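Local coordinates for protein galactose-1-phosphate uridylyltransferase (Pyrobaculum aerophilum str. IM2, PDB 6K9Z) that probably transfers uridylyl groups between UDP-glucose and hexose 1-phosphates such as galactose 1-phosphate, and binds zinc and iron, at residues Cys170-Ile175 with His264-Ile269; Phe185-Trp190 with Ala227-Ile232. The protein carries 1 engineered substitution. One frame throughout, in Å; residues are numbered along the deposited sequence.

Interaction 1. Residues Cys170-Ile175 with His264-Ile269. With ZN (zinc ion), chain D; FE (Fe (III) ion), chain E.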
# COMPACT_ATOMS: atom_id res chain seq x y z
N CYS A 170 0.21 -22.99 -16.10
CA CYS A 170 -0.12 -21.66 -15.54
C CYS A 170 -0.67 -21.82 -14.10
O CYS A 170 -1.70 -22.50 -13.89
CB CYS A 170 -1.15 -20.96 -16.42
SG CYS A 170 -1.88 -19.47 -15.68
N LEU A 171 0.04 -21.18 -13.12
CA LEU A 171 -0.37 -21.26 -11.68
C LEU A 171 -1.78 -20.69 -11.50
O LEU A 171 -2.56 -21.29 -10.76
CB LEU A 171 0.59 -20.49 -10.77
CG LEU A 171 0.25 -20.56 -9.28
CD1 LEU A 171 0.01 -21.99 -8.80
CD2 LEU A 171 1.34 -19.90 -8.49
N HIS A 172 -2.10 -19.61 -12.21
CA HIS A 172 -3.44 -18.99 -12.10
C HIS A 172 -4.50 -20.00 -12.55
O HIS A 172 -5.55 -20.08 -11.90
CB HIS A 172 -3.52 -17.72 -12.96
CG HIS A 172 -2.52 -16.67 -12.60
ND1 HIS A 172 -2.81 -15.66 -11.71
CD2 HIS A 172 -1.25 -16.47 -13.01
CE1 HIS A 172 -1.76 -14.88 -11.59
NE2 HIS A 172 -0.80 -15.35 -12.37
N CYS A 173 -4.22 -20.73 -13.62
CA CYS A 173 -5.19 -21.74 -14.15
C CYS A 173 -5.45 -22.76 -13.00
O CYS A 173 -6.64 -23.21 -12.78
CB CYS A 173 -4.63 -22.42 -15.40
SG CYS A 173 -5.01 -21.51 -16.94
N ARG A 174 -4.38 -23.18 -12.34
CA ARG A 174 -4.45 -24.23 -11.27
C ARG A 174 -5.31 -23.68 -10.12
O ARG A 174 -6.15 -24.40 -9.61
CB ARG A 174 -3.03 -24.61 -10.86
CG ARG A 174 -2.20 -25.18 -12.00
CD ARG A 174 -2.57 -26.63 -12.32
NE ARG A 174 -2.80 -27.41 -11.11
CZ ARG A 174 -1.89 -27.71 -10.16
NH1 ARG A 174 -0.64 -27.27 -10.25
NH2 ARG A 174 -2.25 -28.44 -9.10
N ILE A 175 -5.08 -22.45 -9.71
CA ILE A 175 -5.85 -21.81 -8.61
C ILE A 175 -7.34 -21.70 -8.99
O ILE A 175 -8.23 -22.15 -8.21
CB ILE A 175 -5.20 -20.47 -8.22
CG1 ILE A 175 -3.87 -20.68 -7.51
CG2 ILE A 175 -6.18 -19.68 -7.36
CD1 ILE A 175 -3.06 -19.42 -7.28
N HIS A 264 -2.09 -14.80 -16.32
CA HIS A 264 -3.56 -14.87 -16.50
C HIS A 264 -4.19 -13.59 -15.94
O HIS A 264 -3.96 -13.30 -14.75
CB HIS A 264 -4.02 -16.13 -15.75
CG HIS A 264 -5.37 -16.67 -16.07
ND1 HIS A 264 -5.60 -18.02 -16.18
CD2 HIS A 264 -6.56 -16.07 -16.22
CE1 HIS A 264 -6.87 -18.23 -16.42
NE2 HIS A 264 -7.49 -17.05 -16.45
N LEU A 265 -5.08 -12.96 -16.79
CA LEU A 265 -5.54 -11.65 -16.31
C LEU A 265 -6.55 -11.87 -15.20
O LEU A 265 -7.24 -12.96 -15.14
CB LEU A 265 -6.16 -10.82 -17.43
CG LEU A 265 -7.40 -11.36 -18.13
CD1 LEU A 265 -8.70 -11.14 -17.37
CD2 LEU A 265 -7.54 -10.69 -19.51
N HIS A 266 -6.79 -10.95 -14.34
CA HIS A 266 -7.81 -11.06 -13.25
C HIS A 266 -8.11 -9.65 -12.76
O HIS A 266 -7.15 -8.80 -12.80
CB HIS A 266 -7.33 -11.98 -12.12
CG HIS A 266 -5.92 -11.72 -11.68
ND1 HIS A 266 -4.80 -12.14 -12.41
CD2 HIS A 266 -5.44 -11.12 -10.57
CE1 HIS A 266 -3.70 -11.77 -11.76
NE2 HIS A 266 -4.04 -11.21 -10.61
N PHE A 267 -9.33 -9.41 -12.29
CA PHE A 267 -9.69 -8.20 -11.54
C PHE A 267 -9.49 -8.49 -10.05
O PHE A 267 -9.91 -9.57 -9.59
CB PHE A 267 -11.11 -7.76 -11.85
CG PHE A 267 -11.29 -7.25 -13.26
CD1 PHE A 267 -11.47 -8.15 -14.30
CD2 PHE A 267 -11.25 -5.90 -13.53
CE1 PHE A 267 -11.68 -7.68 -15.60
CE2 PHE A 267 -11.50 -5.45 -14.81
CZ PHE A 267 -11.62 -6.32 -15.86
N GLU A 268 -8.81 -7.58 -9.35
CA GLU A 268 -8.75 -7.64 -7.87
C GLU A 268 -9.68 -6.54 -7.35
O GLU A 268 -9.55 -5.39 -7.78
CB GLU A 268 -7.34 -7.59 -7.32
CG GLU A 268 -6.40 -8.62 -7.89
CD GLU A 268 -5.06 -8.74 -7.21
OE1 GLU A 268 -4.42 -9.78 -7.39
OE2 GLU A 268 -4.67 -7.76 -6.55
N ILE A 269 -10.54 -6.90 -6.40
CA ILE A 269 -11.41 -5.93 -5.73
C ILE A 269 -11.08 -5.98 -4.23
O ILE A 269 -11.18 -7.08 -3.63
CB ILE A 269 -12.88 -6.25 -6.02
CG1 ILE A 269 -13.27 -6.17 -7.49
CG2 ILE A 269 -13.76 -5.33 -5.21
CD1 ILE A 269 -14.54 -6.95 -7.78
ZN ZN D . -3.90 -19.48 -16.84
FE FE E . -2.91 -10.13 -9.05
O HOH W 1 -2.69 -12.02 -7.88

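Interaction 2. Residues Phe185-Trp190 with Ala227-Ile232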
# COMPACT_ATOMS: atom_id res chain seq x y z
N PHE A 185 -19.14 -16.47 -6.66
CA PHE A 185 -19.99 -16.41 -7.87
C PHE A 185 -19.24 -17.03 -9.03
O PHE A 185 -18.01 -16.92 -9.14
CB PHE A 185 -20.43 -14.97 -8.16
CG PHE A 185 -21.18 -14.85 -9.45
CD1 PHE A 185 -22.49 -15.28 -9.54
CD2 PHE A 185 -20.59 -14.34 -10.61
CE1 PHE A 185 -23.21 -15.19 -10.72
CE2 PHE A 185 -21.29 -14.32 -11.81
CZ PHE A 185 -22.60 -14.73 -11.86
N GLN A 186 -19.99 -17.66 -9.95
CA GLN A 186 -19.38 -18.06 -11.22
C GLN A 186 -20.47 -18.06 -12.26
O GLN A 186 -21.67 -18.21 -11.95
CB GLN A 186 -18.68 -19.41 -11.10
CG GLN A 186 -19.68 -20.58 -11.00
CD GLN A 186 -18.94 -21.88 -10.85
OE1 GLN A 186 -18.04 -22.17 -11.62
NE2 GLN A 186 -19.31 -22.66 -9.83
N ASN A 187 -20.02 -17.85 -13.49
CA ASN A 187 -20.88 -17.98 -14.70
C ASN A 187 -20.13 -18.87 -15.70
O ASN A 187 -19.16 -19.57 -15.33
CB ASN A 187 -21.48 -16.66 -15.19
CG ASN A 187 -20.45 -15.63 -15.59
OD1 ASN A 187 -19.33 -15.98 -15.94
ND2 ASN A 187 -20.83 -14.37 -15.55
N ARG A 188 -20.58 -18.89 -16.94
CA ARG A 188 -19.93 -19.81 -17.89
C ARG A 188 -18.50 -19.39 -18.13
O ARG A 188 -17.76 -20.29 -18.55
CB ARG A 188 -20.68 -19.84 -19.23
CG ARG A 188 -22.03 -20.50 -19.10
CD ARG A 188 -22.83 -20.41 -20.36
NE ARG A 188 -24.03 -21.20 -20.20
CZ ARG A 188 -24.78 -21.61 -21.20
NH1 ARG A 188 -24.48 -21.21 -22.43
NH2 ARG A 188 -25.84 -22.40 -21.01
N ASN A 189 -18.13 -18.12 -17.93
CA ASN A 189 -16.80 -17.64 -18.41
C ASN A 189 -15.93 -17.12 -17.26
O ASN A 189 -14.72 -16.88 -17.55
CB ASN A 189 -16.92 -16.64 -19.54
CG ASN A 189 -17.24 -17.33 -20.85
OD1 ASN A 189 -16.43 -18.15 -21.28
ND2 ASN A 189 -18.36 -17.03 -21.51
N TRP A 190 -16.48 -16.94 -16.07
CA TRP A 190 -15.77 -16.24 -14.94
C TRP A 190 -16.01 -16.94 -13.60
O TRP A 190 -17.07 -17.55 -13.40
CB TRP A 190 -16.15 -14.77 -14.87
CG TRP A 190 -15.79 -14.06 -16.14
CD1 TRP A 190 -16.57 -13.97 -17.26
CD2 TRP A 190 -14.57 -13.36 -16.43
NE1 TRP A 190 -15.90 -13.30 -18.24
CE2 TRP A 190 -14.70 -12.87 -17.76
CE3 TRP A 190 -13.47 -12.94 -15.66
CZ2 TRP A 190 -13.69 -12.11 -18.36
CZ3 TRP A 190 -12.47 -12.22 -16.27
CH2 TRP A 190 -12.59 -11.80 -17.59
N ALA A 227 -19.18 -8.42 -17.44
CA ALA A 227 -20.09 -7.38 -16.93
C ALA A 227 -20.96 -7.98 -15.81
O ALA A 227 -21.14 -7.35 -14.76
CB ALA A 227 -20.91 -6.81 -18.03
N GLU A 228 -21.45 -9.21 -15.99
CA GLU A 228 -22.33 -9.85 -14.98
C GLU A 228 -21.52 -10.12 -13.69
O GLU A 228 -22.01 -9.79 -12.56
CB GLU A 228 -22.96 -11.11 -15.54
CG GLU A 228 -23.80 -11.85 -14.52
CD GLU A 228 -24.53 -13.02 -15.12
OE1 GLU A 228 -23.91 -14.06 -15.33
OE2 GLU A 228 -25.70 -12.84 -15.50
N ALA A 229 -20.32 -10.67 -13.83
CA ALA A 229 -19.52 -11.03 -12.65
C ALA A 229 -19.18 -9.75 -11.87
O ALA A 229 -19.24 -9.77 -10.63
CB ALA A 229 -18.28 -11.79 -13.04
N LEU A 230 -18.83 -8.68 -12.56
CA LEU A 230 -18.54 -7.38 -11.90
C LEU A 230 -19.81 -6.85 -11.23
O LEU A 230 -19.76 -6.49 -10.05
CB LEU A 230 -18.01 -6.39 -12.93
CG LEU A 230 -16.58 -6.64 -13.38
CD1 LEU A 230 -16.19 -5.73 -14.55
CD2 LEU A 230 -15.65 -6.44 -12.21
N LYS A 231 -20.92 -6.83 -11.93
CA LYS A 231 -22.16 -6.29 -11.36
C LYS A 231 -22.52 -7.07 -10.11
O LYS A 231 -22.88 -6.44 -9.08
CB LYS A 231 -23.28 -6.34 -12.41
CG LYS A 231 -24.60 -5.78 -11.94
CD LYS A 231 -25.65 -5.66 -13.06
CE LYS A 231 -27.02 -5.28 -12.55
NZ LYS A 231 -27.04 -3.90 -12.04
N ILE A 232 -22.56 -8.40 -10.20
CA ILE A 232 -23.08 -9.22 -9.08
C ILE A 232 -22.10 -9.14 -7.90
O ILE A 232 -22.59 -9.07 -6.76
CB ILE A 232 -23.38 -10.64 -9.58
CG1 ILE A 232 -24.61 -10.56 -10.49
CG2 ILE A 232 -23.61 -11.58 -8.40
CD1 ILE A 232 -24.96 -11.83 -11.21

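Interaction 1. Residues Cys170-Ile175 with His264-Ile269
C170, C173 and H264 converge on one zinc ion. C170 SG, C173 SG and H264 ND1 each bind it at 2.3 Å. H211 completes this Cys2His2 site, whose two cysteines form a CxxC pair at a helix start. C170 is the N-cap. Its SG stands anti to the backbone N (chi1 168°), where it binds the metal and also accepts from C173 N at 3.4 Å. This bond probably eases the negative charge on the sulfur. C173 SG comes up in the plane of the H264 ring, at its edge. H264 NE2 is bonded to P208 O, so metal and carbonyl together fix the rotation of the ring.

H172 and H264 run past each other in opposite directions. H172 CB and H264 CB are only 3.2 Å apart, a tight fit. The H172 ring carries on over the H264 backbone, with H264 N above one of its faces. It then reaches H266, with CE1 of H172 3.7 Å from CE1 of H266. These two rings meet obliquely, their planes 32° apart. H172 ND1 and NE2 are bonded to the hydroxyls of Y207 and S160. F8 of the second subunit stacks on H172. With an alanine here, both hydroxyls would probably lose this partner, F8 its stacking ring, and a gap would open beside H266.

H266 ND1 donates to H264 O at 2.7 Å, with the oxygen almost in the ring plane. H266 NE2 binds the iron at 2.2 Å, so the two bonds together hold the ring's rotation. E268 OE1, a water, E156 and H252 also bind the iron. The contact joins the start of helix 171-178 to strand 266-271, which pairs with strands 247-252 and 202-208 on its two sides.

Interaction 2. Residues Phe185-Trp190 with Ala227-Ile232
W190 and A229 bring the two backbones closest, with their CA atoms 6.8 Å apart, where the turn after strand 183-186 passes helix 220-240. A229 CB touches W190 CB and also F185 CE2, each at 4.1 Å. The short side chain of A229 probably allows both large residues to come this near the helix.

F185 has its CG anti to the backbone N (chi1 174°), which sends the ring to the helix. I232 comes over one face of this ring. Its CG2 makes a CH-pi contact, 4.3 Å from the F185 ring centroid and 21° off the ring normal, displaced toward the rim. I232 CD1 packs against F185 CZ at 3.8 Å. E228 meets the same ring at its edge. Its OE1 lies in the ring plane near CZ, and the carboxylate stands perpendicular to the ring.

E228 OE1 also accepts a hydrogen bond from N187 ND2 at 3.1 Å. The amide reaches it on the anti side, somewhat out of the carboxylate plane. The extended E228 chain and the N187 side chain pass in opposite directions. N187 ND2 has a second acceptor in D225 O, on the same helix. The amide therefore ties the turn to the helix at two points.

The other end of N187 shapes the turn itself. N187 OD1 accepts from N189 N at 3.2 Å, forming an Asx turn, and weakly from W190 N. N187 N in turn bonds to W190 O. This is a beta-hairpin between strand 183-186, outermost in this chain's sheet, and strand 190-193. Its connection is fastened to a helix that packs on the antiparallel sheet of the half-barrel.

Overall arrangement
Interactions 1 and 2 have centres about 15 Å apart and belong to the same C-terminal family region. They touch where L265 CD1 packs on W190 CH2 at 4.0 Å. At their nearest atoms, the W190 side chain is about 7 Å from those of H264 and H266 and about 11 Å from the zinc. Interaction 1 holds ligands of both metals; interaction 2 packs nearby and supplies none. Helix 220-240 links them further, since F267 and I269 also rest on it. The nine-stranded sheet that both reach includes strand 140-146 as well. There F140 is an engineered residue at the predicted uridylylated histidine position. The residues of the UDP pocket belong to neither contact.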